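Local coordinates for protein JamJ (Lyngbya majuscula, PDB 5DOZ) that binds NADPH as the enoyl reductase of a polyketide synthase and probably reduces a carrier-protein-bound substrate with formation of a cyclopropane ring, at residues Arg49-Ala54 with Glu319-Leu324; Lys310-Glu315 with Gly331-Thr336; Leu11-Tyr16 with Asp72-Gly77; Phe78-Val83 with His106-Ser111. All blocks are in the same frame, centred on the assembly; numbering follows the deposited sequence.

Contact 1. Residues Arg49-Ala54 with Glu319-Leu324; sequences RDILNA and EAFRYL
I51 and F321 meet where two helices pass at a steep angle, their segment axes 10.2 Å apart at the closest point and their N-to-C directions 109° apart. The backbones also come nearest here, I51 CA lying 6.7 Å from F321 CA. From CB of I51 the longer branch leads across the gap. CG1 stands anti to the carbonyl carbon (chi1 -72°), which brings it obliquely to the F321 ring, 3.8 Å from F321 CD2. CD1 continues the chain in extended form and ends against the second helix, 3.5 Å from F321 O and 3.6 Å from L324 CB, with L324 CG and CD2 also in contact. The isoleucine and phenylalanine side chains run alongside each other with opposite headings, and the phenyl ring in turn reaches the first helix. There F321 CE2 has D50 O at its edge, in the ring plane, 3.7 Å away; the same oxygen accepts the helical bond from A54 N. D50 CB and A54 CB also touch the ring, at CE2. With an alanine here both branches of I51 are gone, which would probably leave L324 without its neighbour in 49-54 and open a gap beside F321. The carboxylate of D50 is turned to other partners, the backbone nitrogens of N47 and G77. R49 and L324 both touch the bound NADPH, so the crossing borders the cofactor pocket. Helix 317-326 thus meets helix 48-54 through F321 and L324, while A320 and Y323 pack on both strands 309-313 and 332-336, and L324 on the latter.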
loop_
_atom_site.group_PDB
_atom_site.type_symbol
_atom_site.label_atom_id
_atom_site.label_comp_id
_atom_site.label_asym_id
_atom_site.label_seq_id
_atom_site.Cartn_x
_atom_site.Cartn_y
_atom_site.Cartn_z
ATOM N N ARG A 49 -7.600 -2.854 2.023
ATOM C CA ARG A 49 -7.914 -3.961 2.929
ATOM C C ARG A 49 -8.814 -3.563 4.106
ATOM O O ARG A 49 -9.516 -4.416 4.655
ATOM C CB ARG A 49 -6.630 -4.629 3.439
ATOM C CG ARG A 49 -6.205 -5.859 2.652
ATOM C CD ARG A 49 -4.885 -6.425 3.167
ATOM N NE ARG A 49 -4.979 -7.033 4.499
ATOM C CZ ARG A 49 -3.968 -7.625 5.138
ATOM N NH1 ARG A 49 -2.757 -7.698 4.582
ATOM N NH2 ARG A 49 -4.169 -8.148 6.342
ATOM N N ASP A 50 -8.785 -2.287 4.503
ATOM C CA ASP A 50 -9.686 -1.787 5.561
ATOM C C ASP A 50 -11.147 -1.927 5.140
ATOM O O ASP A 50 -11.998 -2.327 5.939
ATOM C CB ASP A 50 -9.403 -0.316 5.909
ATOM C CG ASP A 50 -8.134 -0.127 6.723
ATOM O OD1 ASP A 50 -7.962 -0.792 7.769
ATOM O OD2 ASP A 50 -7.310 0.725 6.324
ATOM N N ILE A 51 -11.428 -1.588 3.883
ATOM C CA ILE A 51 -12.778 -1.680 3.329
ATOM C C ILE A 51 -13.240 -3.134 3.241
ATOM O O ILE A 51 -14.360 -3.452 3.634
ATOM C CB ILE A 51 -12.865 -0.977 1.957
ATOM C CG1 ILE A 51 -12.787 0.540 2.150
ATOM C CG2 ILE A 51 -14.139 -1.366 1.211
ATOM C CD1 ILE A 51 -12.631 1.300 0.853
ATOM N N LEU A 52 -12.367 -4.007 2.743
ATOM C CA LEU A 52 -12.628 -5.447 2.696
ATOM C C LEU A 52 -13.044 -5.997 4.055
ATOM O O LEU A 52 -14.038 -6.725 4.152
ATOM C CB LEU A 52 -11.398 -6.209 2.183
ATOM C CG LEU A 52 -10.970 -6.015 0.724
ATOM C CD1 LEU A 52 -9.734 -6.854 0.414
ATOM C CD2 LEU A 52 -12.093 -6.345 -0.250
ATOM N N ASN A 53 -12.284 -5.645 5.096
ATOM C CA ASN A 53 -12.610 -6.028 6.475
ATOM C C ASN A 53 -13.948 -5.475 6.955
ATOM O O ASN A 53 -14.705 -6.169 7.637
ATOM C CB ASN A 53 -11.503 -5.592 7.437
ATOM C CG ASN A 53 -10.315 -6.531 7.422
ATOM O OD1 ASN A 53 -10.461 -7.734 7.202
ATOM N ND2 ASN A 53 -9.128 -5.986 7.659
ATOM N N ALA A 54 -14.228 -4.223 6.603
ATOM C CA ALA A 54 -15.474 -3.576 6.989
ATOM C C ALA A 54 -16.686 -4.289 6.374
ATOM O O ALA A 54 -17.745 -4.364 6.994
ATOM C CB ALA A 54 -15.449 -2.107 6.603
ATOM N N GLU A 319 -17.759 8.312 5.480
ATOM C CA GLU A 319 -17.653 8.935 4.161
ATOM C C GLU A 319 -16.206 8.937 3.625
ATOM O O GLU A 319 -15.991 9.001 2.413
ATOM C CB GLU A 319 -18.281 10.338 4.180
ATOM C CG GLU A 319 -18.471 11.023 2.824
ATOM C CD GLU A 319 -18.923 10.095 1.693
ATOM O OE1 GLU A 319 -20.129 9.765 1.613
ATOM O OE2 GLU A 319 -18.065 9.720 0.860
ATOM N N ALA A 320 -15.223 8.843 4.519
ATOM C CA ALA A 320 -13.842 8.634 4.098
ATOM C C ALA A 320 -13.688 7.238 3.493
ATOM O O ALA A 320 -13.094 7.095 2.428
ATOM C CB ALA A 320 -12.872 8.837 5.258
ATOM N N PHE A 321 -14.229 6.227 4.178
ATOM C CA PHE A 321 -14.274 4.844 3.674
ATOM C C PHE A 321 -15.051 4.740 2.363
ATOM O O PHE A 321 -14.566 4.160 1.402
ATOM C CB PHE A 321 -14.905 3.901 4.709
ATOM C CG PHE A 321 -13.916 3.231 5.634
ATOM C CD1 PHE A 321 -13.208 3.967 6.586
ATOM C CD2 PHE A 321 -13.735 1.846 5.587
ATOM C CE1 PHE A 321 -12.311 3.342 7.447
ATOM C CE2 PHE A 321 -12.842 1.215 6.448
ATOM C CZ PHE A 321 -12.135 1.964 7.383
ATOM N N ARG A 322 -16.259 5.303 2.332
ATOM C CA ARG A 322 -17.109 5.278 1.130
ATOM C C ARG A 322 -16.417 5.896 -0.086
ATOM O O ARG A 322 -16.535 5.389 -1.202
ATOM C CB ARG A 322 -18.452 5.960 1.407
ATOM C CG ARG A 322 -19.383 5.099 2.246
ATOM C CD ARG A 322 -20.692 5.774 2.616
ATOM N NE ARG A 322 -21.631 4.789 3.162
ATOM C CZ ARG A 322 -22.657 5.070 3.958
ATOM N NH1 ARG A 322 -22.907 6.320 4.326
ATOM N NH2 ARG A 322 -23.438 4.091 4.393
ATOM N N TYR A 323 -15.677 6.975 0.146
ATOM C CA TYR A 323 -14.919 7.649 -0.904
ATOM C C TYR A 323 -13.848 6.748 -1.538
ATOM O O TYR A 323 -13.637 6.795 -2.758
ATOM C CB TYR A 323 -14.282 8.926 -0.349
ATOM C CG TYR A 323 -13.633 9.797 -1.397
ATOM C CD1 TYR A 323 -14.369 10.751 -2.099
ATOM C CD2 TYR A 323 -12.281 9.668 -1.685
ATOM C CE1 TYR A 323 -13.766 11.551 -3.061
ATOM C CE2 TYR A 323 -11.675 10.455 -2.648
ATOM C CZ TYR A 323 -12.417 11.392 -3.331
ATOM O OH TYR A 323 -11.791 12.166 -4.279
ATOM N N LEU A 324 -13.172 5.943 -0.719
ATOM C CA LEU A 324 -12.195 4.985 -1.239
ATOM C C LEU A 324 -12.901 3.806 -1.915
ATOM O O LEU A 324 -12.417 3.278 -2.918
ATOM C CB LEU A 324 -11.228 4.506 -0.137
ATOM C CG LEU A 324 -9.984 3.724 -0.591
ATOM C CD1 LEU A 324 -8.933 4.640 -1.203
ATOM C CD2 LEU A 324 -9.365 2.931 0.553
#

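Contact 2. Residues Lys310-Glu315 with Gly331-Thr336; sequences KTFPNE and GRVVVT
The two parallel strands of a beta-alpha-beta unit, 309-313 and 332-336, pair here, with K310, T311 and F312 set beside V333, V334 and V335. K310 N donates to R332 O at 3.0 Å, and K310 O accepts from V334 N at the same length of 3.0 Å. The next pair of bonds is centred on F312: its N reaches V334 O at 3.0 Å, while its O receives T336 N at 3.1 Å. A weak bond from T336 OG1 falls on this same F312 O, giving the oxygen a second donor. Helix 317-326 makes the crossover between the strands and covers the face bearing F312, V333 and V335. On that face the F312 ring crosses V333 obliquely, CD1 and CE1 both touching V333 CG1, with CE1 at 3.7 Å. Beyond the strand pairing, V335 CG1 packs 3.7 Å from N314 CA. On the other face T311 and T336 lie roughly crosswise, their CG2 methyls 3.8 Å apart, and I130 of helix 129-132 lies over them and V334. R332 sends its guanidinium away from the pair to a salt bridge with E79, close to the NADPH.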
loop_
_atom_site.group_PDB
_atom_site.type_symbol
_atom_site.label_atom_id
_atom_site.label_comp_id
_atom_site.label_asym_id
_atom_site.label_seq_id
_atom_site.Cartn_x
_atom_site.Cartn_y
_atom_site.Cartn_z
ATOM N N LYS A 310 -6.593 13.430 -0.646
ATOM C CA LYS A 310 -7.743 14.131 -0.096
ATOM C C LYS A 310 -7.816 13.810 1.400
ATOM O O LYS A 310 -7.503 12.686 1.818
ATOM C CB LYS A 310 -9.031 13.704 -0.814
ATOM C CG LYS A 310 -10.287 14.420 -0.333
ATOM C CD LYS A 310 -11.498 14.146 -1.219
ATOM C CE LYS A 310 -12.743 14.793 -0.622
ATOM N NZ LYS A 310 -13.914 14.807 -1.544
ATOM N N THR A 311 -8.235 14.798 2.192
ATOM C CA THR A 311 -8.317 14.682 3.647
ATOM C C THR A 311 -9.762 14.664 4.145
ATOM O O THR A 311 -10.599 15.415 3.648
ATOM C CB THR A 311 -7.568 15.851 4.328
ATOM O OG1 THR A 311 -6.156 15.673 4.163
ATOM C CG2 THR A 311 -7.878 15.927 5.812
ATOM N N PHE A 312 -10.027 13.810 5.136
ATOM C CA PHE A 312 -11.291 13.774 5.871
ATOM C C PHE A 312 -11.036 13.934 7.381
ATOM O O PHE A 312 -10.046 13.408 7.893
ATOM C CB PHE A 312 -12.007 12.440 5.639
ATOM C CG PHE A 312 -12.571 12.270 4.250
ATOM C CD1 PHE A 312 -11.786 11.763 3.221
ATOM C CD2 PHE A 312 -13.901 12.594 3.982
ATOM C CE1 PHE A 312 -12.305 11.601 1.947
ATOM C CE2 PHE A 312 -14.427 12.435 2.709
ATOM C CZ PHE A 312 -13.629 11.933 1.689
ATOM N N PRO A 313 -11.928 14.653 8.101
ATOM C CA PRO A 313 -11.844 14.631 9.570
ATOM C C PRO A 313 -12.322 13.287 10.124
ATOM O O PRO A 313 -13.082 12.583 9.451
ATOM C CB PRO A 313 -12.788 15.762 10.000
ATOM C CG PRO A 313 -13.748 15.920 8.869
ATOM C CD PRO A 313 -13.006 15.536 7.615
ATOM N N ASN A 314 -11.880 12.930 11.331
ATOM C CA ASN A 314 -12.214 11.624 11.915
ATOM C C ASN A 314 -13.716 11.397 12.069
ATOM O O ASN A 314 -14.188 10.262 11.958
ATOM C CB ASN A 314 -11.526 11.418 13.271
ATOM C CG ASN A 314 -12.362 11.928 14.432
ATOM O OD1 ASN A 314 -12.457 13.132 14.655
ATOM N ND2 ASN A 314 -12.977 11.012 15.173
ATOM N N GLU A 315 -14.452 12.478 12.334
ATOM C CA GLU A 315 -15.901 12.420 12.545
ATOM C C GLU A 315 -16.636 11.896 11.311
ATOM O O GLU A 315 -17.716 11.317 11.430
ATOM C CB GLU A 315 -16.466 13.793 12.947
ATOM C CG GLU A 315 -15.641 14.560 13.976
ATOM C CD GLU A 315 -14.598 15.465 13.333
ATOM O OE1 GLU A 315 -13.387 15.152 13.422
ATOM O OE2 GLU A 315 -14.988 16.491 12.729
ATOM N N GLY A 331 -4.474 8.836 -5.845
ATOM C CA GLY A 331 -3.508 8.892 -4.754
ATOM C C GLY A 331 -4.044 8.282 -3.471
ATOM O O GLY A 331 -4.459 7.121 -3.463
ATOM N N ARG A 332 -4.052 9.083 -2.402
ATOM C CA ARG A 332 -4.365 8.628 -1.046
ATOM C C ARG A 332 -5.554 9.337 -0.391
ATOM O O ARG A 332 -5.833 10.507 -0.669
ATOM C CB ARG A 332 -3.129 8.765 -0.143
ATOM C CG ARG A 332 -2.292 7.500 -0.019
ATOM C CD ARG A 332 -2.989 6.525 0.914
ATOM N NE ARG A 332 -2.176 5.389 1.346
ATOM C CZ ARG A 332 -2.358 4.141 0.925
ATOM N NH1 ARG A 332 -1.596 3.167 1.401
ATOM N NH2 ARG A 332 -3.300 3.861 0.029
ATOM N N VAL A 333 -6.242 8.604 0.482
ATOM C CA VAL A 333 -7.333 9.135 1.296
ATOM C C VAL A 333 -6.894 9.067 2.757
ATOM O O VAL A 333 -6.643 7.976 3.283
ATOM C CB VAL A 333 -8.638 8.335 1.090
ATOM C CG1 VAL A 333 -9.755 8.875 1.974
ATOM C CG2 VAL A 333 -9.053 8.345 -0.376
ATOM N N VAL A 334 -6.801 10.230 3.403
ATOM C CA VAL A 334 -6.166 10.345 4.723
ATOM C C VAL A 334 -7.114 10.942 5.762
ATOM O O VAL A 334 -7.731 11.981 5.527
ATOM C CB VAL A 334 -4.876 11.201 4.657
ATOM C CG1 VAL A 334 -4.134 11.188 5.994
ATOM C CG2 VAL A 334 -3.956 10.721 3.537
ATOM N N VAL A 335 -7.220 10.272 6.909
ATOM C CA VAL A 335 -8.046 10.734 8.012
ATOM C C VAL A 335 -7.183 11.396 9.085
ATOM O O VAL A 335 -6.196 10.816 9.537
ATOM C CB VAL A 335 -8.852 9.576 8.644
ATOM C CG1 VAL A 335 -9.635 10.062 9.855
ATOM C CG2 VAL A 335 -9.797 8.946 7.627
ATOM N N THR A 336 -7.559 12.609 9.480
ATOM C CA THR A 336 -6.931 13.289 10.612
ATOM C C THR A 336 -7.584 12.832 11.912
ATOM O O THR A 336 -8.795 12.627 11.960
ATOM C CB THR A 336 -7.077 14.818 10.508
ATOM O OG1 THR A 336 -8.466 15.162 10.432
ATOM C CG2 THR A 336 -6.360 15.344 9.273
#

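Contact 3. Residues Leu11-Tyr16 with Asp72-Gly77; sequences LKIASY and DHLTFG
K12 carries this contact between strand 9-13, one half of a two-stranded antiparallel sheet with strand 22-26, and the loop that leads into strand 79-87 of the GroES-like part. The side chain starts out away from the loop, then doubles back through bends at chi2 (-70°) and chi3 (-80°), and its ammonium comes down on two backbone oxygens. K12 NZ donates to D72 O at 2.7 Å and to L74 O at 2.9 Å, standing well above both carbonyl planes. The D72 carboxylate is not in contact with the ammonium, whose charge is probably eased by the two carbonyl dipoles. Water 2 probably also donates to L74 O, and it accepts a bond from I13 N at 2.6 Å. Water 1 works in the same way one step along, probably giving a proton to L11 O and taking one from F76 N at 2.8 Å, so that L11 and I13 are linked to the loop through water. T75 OG1 finds its partner outside, in H106 O. With a methionine in place of K12, D72 O would probably be left without its ammonium donor and L74 O with one donor fewer, setting the loop freer to move. Beside these polar atoms F76 offers its ring edge to the strand: L11 O lies in the ring plane, 3.5 Å from F76 CD1, while I13 CG2 also approaches in plane, 3.9 Å from F76 CZ. L11 CD2 packs on F76 CB. Farther along, L74 CD2 touches the edge of the tyrosine ring, 3.5 Å from Y16 CE1.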
loop_
_atom_site.group_PDB
_atom_site.type_symbol
_atom_site.label_atom_id
_atom_site.label_comp_id
_atom_site.label_asym_id
_atom_site.label_seq_id
_atom_site.Cartn_x
_atom_site.Cartn_y
_atom_site.Cartn_z
ATOM N N LEU A 11 -11.550 2.713 16.334
ATOM C CA LEU A 11 -12.549 2.400 15.319
ATOM C C LEU A 11 -12.934 0.930 15.372
ATOM O O LEU A 11 -12.073 0.038 15.333
ATOM C CB LEU A 11 -12.063 2.786 13.921
ATOM C CG LEU A 11 -13.089 2.757 12.786
ATOM C CD1 LEU A 11 -14.163 3.828 12.981
ATOM C CD2 LEU A 11 -12.380 2.920 11.446
ATOM N N LYS A 12 -14.238 0.691 15.469
ATOM C CA LYS A 12 -14.785 -0.654 15.586
ATOM C C LYS A 12 -16.032 -0.799 14.715
ATOM O O LYS A 12 -16.626 0.191 14.284
ATOM C CB LYS A 12 -15.136 -0.976 17.052
ATOM C CG LYS A 12 -13.984 -0.863 18.053
ATOM C CD LYS A 12 -12.934 -1.951 17.872
ATOM C CE LYS A 12 -13.366 -3.270 18.497
ATOM N NZ LYS A 12 -12.449 -4.370 18.086
ATOM N N ILE A 13 -16.423 -2.040 14.460
ATOM C CA ILE A 13 -17.666 -2.320 13.751
ATOM C C ILE A 13 -18.380 -3.458 14.480
ATOM O O ILE A 13 -17.774 -4.484 14.780
ATOM C CB ILE A 13 -17.413 -2.579 12.235
ATOM C CG1 ILE A 13 -18.663 -2.265 11.406
ATOM C CG2 ILE A 13 -16.872 -3.981 11.971
ATOM C CD1 ILE A 13 -18.364 -1.950 9.953
ATOM N N ALA A 14 -19.655 -3.256 14.806
ATOM C CA ALA A 14 -20.401 -4.222 15.624
ATOM C C ALA A 14 -20.930 -5.411 14.813
ATOM O O ALA A 14 -21.389 -6.405 15.383
ATOM C CB ALA A 14 -21.533 -3.530 16.373
ATOM N N SER A 15 -20.868 -5.288 13.489
ATOM C CA SER A 15 -21.221 -6.367 12.568
ATOM C C SER A 15 -20.694 -6.060 11.167
ATOM O O SER A 15 -20.589 -4.899 10.778
ATOM C CB SER A 15 -22.736 -6.574 12.523
ATOM O OG SER A 15 -23.386 -5.412 12.040
ATOM N N TYR A 16 -20.380 -7.111 10.416
ATOM C CA TYR A 16 -19.832 -7.000 9.062
ATOM C C TYR A 16 -20.856 -6.530 8.017
ATOM O O TYR A 16 -22.062 -6.547 8.266
ATOM C CB TYR A 16 -19.264 -8.359 8.638
ATOM C CG TYR A 16 -18.059 -8.816 9.430
ATOM C CD1 TYR A 16 -16.860 -8.104 9.377
ATOM C CD2 TYR A 16 -18.107 -9.966 10.219
ATOM C CE1 TYR A 16 -15.751 -8.519 10.084
ATOM C CE2 TYR A 16 -16.990 -10.389 10.936
ATOM C CZ TYR A 16 -15.815 -9.657 10.861
ATOM O OH TYR A 16 -14.689 -10.045 11.556
ATOM N N ASP A 72 -15.988 -8.362 16.846
ATOM C CA ASP A 72 -15.621 -7.596 18.036
ATOM C C ASP A 72 -14.113 -7.486 18.227
ATOM O O ASP A 72 -13.638 -6.624 18.969
ATOM C CB ASP A 72 -16.244 -8.236 19.284
ATOM C CG ASP A 72 -17.747 -8.409 19.167
ATOM O OD1 ASP A 72 -18.397 -7.589 18.481
ATOM O OD2 ASP A 72 -18.282 -9.364 19.766
ATOM N N HIS A 73 -13.365 -8.365 17.565
ATOM C CA HIS A 73 -11.905 -8.376 17.666
ATOM C C HIS A 73 -11.231 -7.637 16.504
ATOM O O HIS A 73 -10.004 -7.499 16.473
ATOM C CB HIS A 73 -11.389 -9.816 17.765
ATOM C CG HIS A 73 -12.043 -10.618 18.850
ATOM N ND1 HIS A 73 -12.631 -11.843 18.621
ATOM C CD2 HIS A 73 -12.219 -10.357 20.168
ATOM C CE1 HIS A 73 -13.128 -12.309 19.752
ATOM N NE2 HIS A 73 -12.894 -11.425 20.706
ATOM N N LEU A 74 -12.035 -7.162 15.557
ATOM C CA LEU A 74 -11.507 -6.474 14.381
ATOM C C LEU A 74 -11.153 -5.017 14.688
ATOM O O LEU A 74 -11.955 -4.267 15.254
ATOM C CB LEU A 74 -12.485 -6.571 13.198
ATOM C CG LEU A 74 -12.031 -6.125 11.798
ATOM C CD1 LEU A 74 -10.861 -6.948 11.268
ATOM C CD2 LEU A 74 -13.197 -6.176 10.821
ATOM N N THR A 75 -9.930 -4.643 14.337
ATOM C CA THR A 75 -9.497 -3.250 14.382
ATOM C C THR A 75 -9.122 -2.831 12.963
ATOM O O THR A 75 -9.067 -3.663 12.053
ATOM C CB THR A 75 -8.305 -3.039 15.344
ATOM O OG1 THR A 75 -7.229 -3.915 14.983
ATOM C CG2 THR A 75 -8.716 -3.296 16.804
ATOM N N PHE A 76 -8.882 -1.541 12.772
ATOM C CA PHE A 76 -8.632 -0.992 11.448
ATOM C C PHE A 76 -7.381 -0.127 11.466
ATOM O O PHE A 76 -7.087 0.512 12.473
ATOM C CB PHE A 76 -9.845 -0.164 10.990
ATOM C CG PHE A 76 -11.122 -0.959 10.876
ATOM C CD1 PHE A 76 -11.989 -1.079 11.966
ATOM C CD2 PHE A 76 -11.465 -1.584 9.683
ATOM C CE1 PHE A 76 -13.165 -1.807 11.863
ATOM C CE2 PHE A 76 -12.639 -2.315 9.573
ATOM C CZ PHE A 76 -13.492 -2.424 10.665
ATOM N N GLY A 77 -6.646 -0.117 10.354
ATOM C CA GLY A 77 -5.505 0.785 10.176
ATOM C C GLY A 77 -4.165 0.083 10.087
ATOM O O GLY A 77 -3.689 -0.485 11.071
HETATM O O HOH W 1 -9.251 0.240 14.915
HETATM O O HOH W 2 -14.847 -4.015 14.805
#

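Contact 4. Residues Phe78-Val83 with His106-Ser111; sequences FEAVGV and HDAFSS
A108 presses its methyl against the start of strand 79-87, and this is the tight part of the contact. A108 CB lies 3.3 Å from E79 O and 4.0 Å from A80 CB, so one methyl packs against both a backbone carbonyl and the next methyl. F78 N is also near, 4.1 Å from A108 CB. The other end is looser. H106 is partly exposed, and its imidazole meets the F78 ring through ND1, with F78 CE1 nearest to H106 ND1 at 3.8 Å. The phenyl atom sits at the edge of the imidazole, in its plane, whereas the nitrogen approaches the phenyl obliquely. The side chain of F78 sets out away from the 106-111 loop, and a chi1 of -70°, with CG beside the backbone N, helps bring the ring back to the histidine. The loop is braced from within: S110 OG donates to D107 O at 2.6 Å, and F109 is the centre of an inverse gamma turn. E79 points its carboxylate elsewhere, toward R332 and into hydrogen bonds with N47 and I137. Together the strand and the loop belong to the GroES-like domain found in alcohol dehydrogenases and their reductase relatives.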
loop_
_atom_site.group_PDB
_atom_site.type_symbol
_atom_site.label_atom_id
_atom_site.label_comp_id
_atom_site.label_asym_id
_atom_site.label_seq_id
_atom_site.Cartn_x
_atom_site.Cartn_y
_atom_site.Cartn_z
ATOM N N PHE A 78 -3.542 0.159 8.911
ATOM C CA PHE A 78 -2.329 -0.611 8.594
ATOM C C PHE A 78 -1.052 0.228 8.608
ATOM O O PHE A 78 0.057 -0.304 8.499
ATOM C CB PHE A 78 -2.473 -1.286 7.221
ATOM C CG PHE A 78 -3.463 -2.416 7.194
ATOM C CD1 PHE A 78 -3.103 -3.687 7.639
ATOM C CD2 PHE A 78 -4.744 -2.220 6.696
ATOM C CE1 PHE A 78 -4.011 -4.734 7.608
ATOM C CE2 PHE A 78 -5.657 -3.263 6.658
ATOM C CZ PHE A 78 -5.294 -4.523 7.118
ATOM N N GLU A 79 -1.221 1.540 8.737
ATOM C CA GLU A 79 -0.129 2.505 8.705
ATOM C C GLU A 79 -0.639 3.826 9.284
ATOM O O GLU A 79 -1.849 4.036 9.362
ATOM C CB GLU A 79 0.352 2.721 7.264
ATOM C CG GLU A 79 -0.786 2.955 6.279
ATOM C CD GLU A 79 -0.332 3.334 4.884
ATOM O OE1 GLU A 79 0.795 3.855 4.730
ATOM O OE2 GLU A 79 -1.117 3.112 3.929
ATOM N N ALA A 80 0.282 4.715 9.662
ATOM C CA ALA A 80 -0.072 6.030 10.212
ATOM C C ALA A 80 1.148 6.937 10.338
ATOM O O ALA A 80 2.276 6.534 10.077
ATOM C CB ALA A 80 -0.743 5.878 11.575
ATOM N N VAL A 81 0.901 8.176 10.737
ATOM C CA VAL A 81 1.959 9.057 11.198
ATOM C C VAL A 81 1.553 9.525 12.592
ATOM O O VAL A 81 0.368 9.525 12.925
ATOM C CB VAL A 81 2.192 10.241 10.229
ATOM C CG1 VAL A 81 0.984 11.170 10.189
ATOM C CG2 VAL A 81 3.452 11.010 10.609
ATOM N N GLY A 82 2.531 9.889 13.416
ATOM C CA GLY A 82 2.240 10.388 14.746
ATOM C C GLY A 82 3.479 10.751 15.534
ATOM O O GLY A 82 4.543 10.993 14.965
ATOM N N VAL A 83 3.331 10.784 16.853
ATOM C CA VAL A 83 4.406 11.211 17.737
ATOM C C VAL A 83 4.540 10.225 18.894
ATOM O O VAL A 83 3.549 9.805 19.495
ATOM C CB VAL A 83 4.223 12.689 18.201
ATOM C CG1 VAL A 83 2.880 12.901 18.896
ATOM C CG2 VAL A 83 5.375 13.143 19.090
ATOM N N HIS A 106 -2.060 -3.168 12.901
ATOM C CA HIS A 106 -3.434 -3.539 12.540
ATOM C C HIS A 106 -4.499 -2.634 13.162
ATOM O O HIS A 106 -5.688 -2.780 12.871
ATOM C CB HIS A 106 -3.721 -5.000 12.908
ATOM C CG HIS A 106 -2.774 -5.977 12.286
ATOM N ND1 HIS A 106 -2.694 -6.173 10.922
ATOM C CD2 HIS A 106 -1.866 -6.816 12.841
ATOM C CE1 HIS A 106 -1.778 -7.091 10.665
ATOM N NE2 HIS A 106 -1.262 -7.499 11.812
ATOM N N ASP A 107 -4.074 -1.689 13.993
ATOM C CA ASP A 107 -5.009 -0.855 14.742
ATOM C C ASP A 107 -4.677 0.637 14.709
ATOM O O ASP A 107 -4.836 1.332 15.717
ATOM C CB ASP A 107 -5.113 -1.350 16.195
ATOM C CG ASP A 107 -3.762 -1.458 16.879
ATOM O OD1 ASP A 107 -2.729 -1.123 16.250
ATOM O OD2 ASP A 107 -3.734 -1.882 18.053
ATOM N N ALA A 108 -4.239 1.131 13.553
ATOM C CA ALA A 108 -3.838 2.533 13.426
ATOM C C ALA A 108 -4.994 3.512 13.665
ATOM O O ALA A 108 -4.764 4.643 14.117
ATOM C CB ALA A 108 -3.179 2.795 12.078
ATOM N N PHE A 109 -6.222 3.076 13.372
ATOM C CA PHE A 109 -7.415 3.884 13.658
ATOM C C PHE A 109 -7.786 3.823 15.143
ATOM O O PHE A 109 -8.857 3.343 15.526
ATOM C CB PHE A 109 -8.598 3.483 12.761
ATOM C CG PHE A 109 -8.505 4.012 11.350
ATOM C CD1 PHE A 109 -8.584 5.385 11.094
ATOM C CD2 PHE A 109 -8.368 3.138 10.269
ATOM C CE1 PHE A 109 -8.513 5.872 9.791
ATOM C CE2 PHE A 109 -8.296 3.619 8.964
ATOM C CZ PHE A 109 -8.368 4.984 8.725
ATOM N N SER A 110 -6.865 4.317 15.959
ATOM C CA SER A 110 -7.001 4.408 17.405
ATOM C C SER A 110 -6.292 5.688 17.781
ATOM O O SER A 110 -5.443 6.159 17.027
ATOM C CB SER A 110 -6.291 3.231 18.086
ATOM O OG SER A 110 -6.668 1.990 17.512
ATOM N N SER A 111 -6.618 6.253 18.940
ATOM C CA SER A 111 -5.920 7.443 19.435
ATOM C C SER A 111 -4.441 7.175 19.724
ATOM O O SER A 111 -3.589 8.048 19.522
ATOM C CB SER A 111 -6.606 7.976 20.690
ATOM O OG SER A 111 -7.865 8.537 20.375
#

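Overall arrangement
From the N terminus, contact 3 opens first at strand 9-13. Helix 48-54 opens contact 1 before 72-77 closes contact 3, so these two cross. Contact 4 then opens directly at 78 and closes at 106-111, nested inside the long loop of contact 1. That loop also contains the six-stranded parallel sheet. Contact 2 opens at 310, contact 1 closes at 319-324 on the crossover helix, and 331-336 closes contact 2, giving a second crossing. Contacts 2 and 4 reach the same mixed sheet and are joined by the R332-E79 salt bridge. D50, bonded to G77, links contact 1 to contact 3, whose loop meets 106-111 of contact 4.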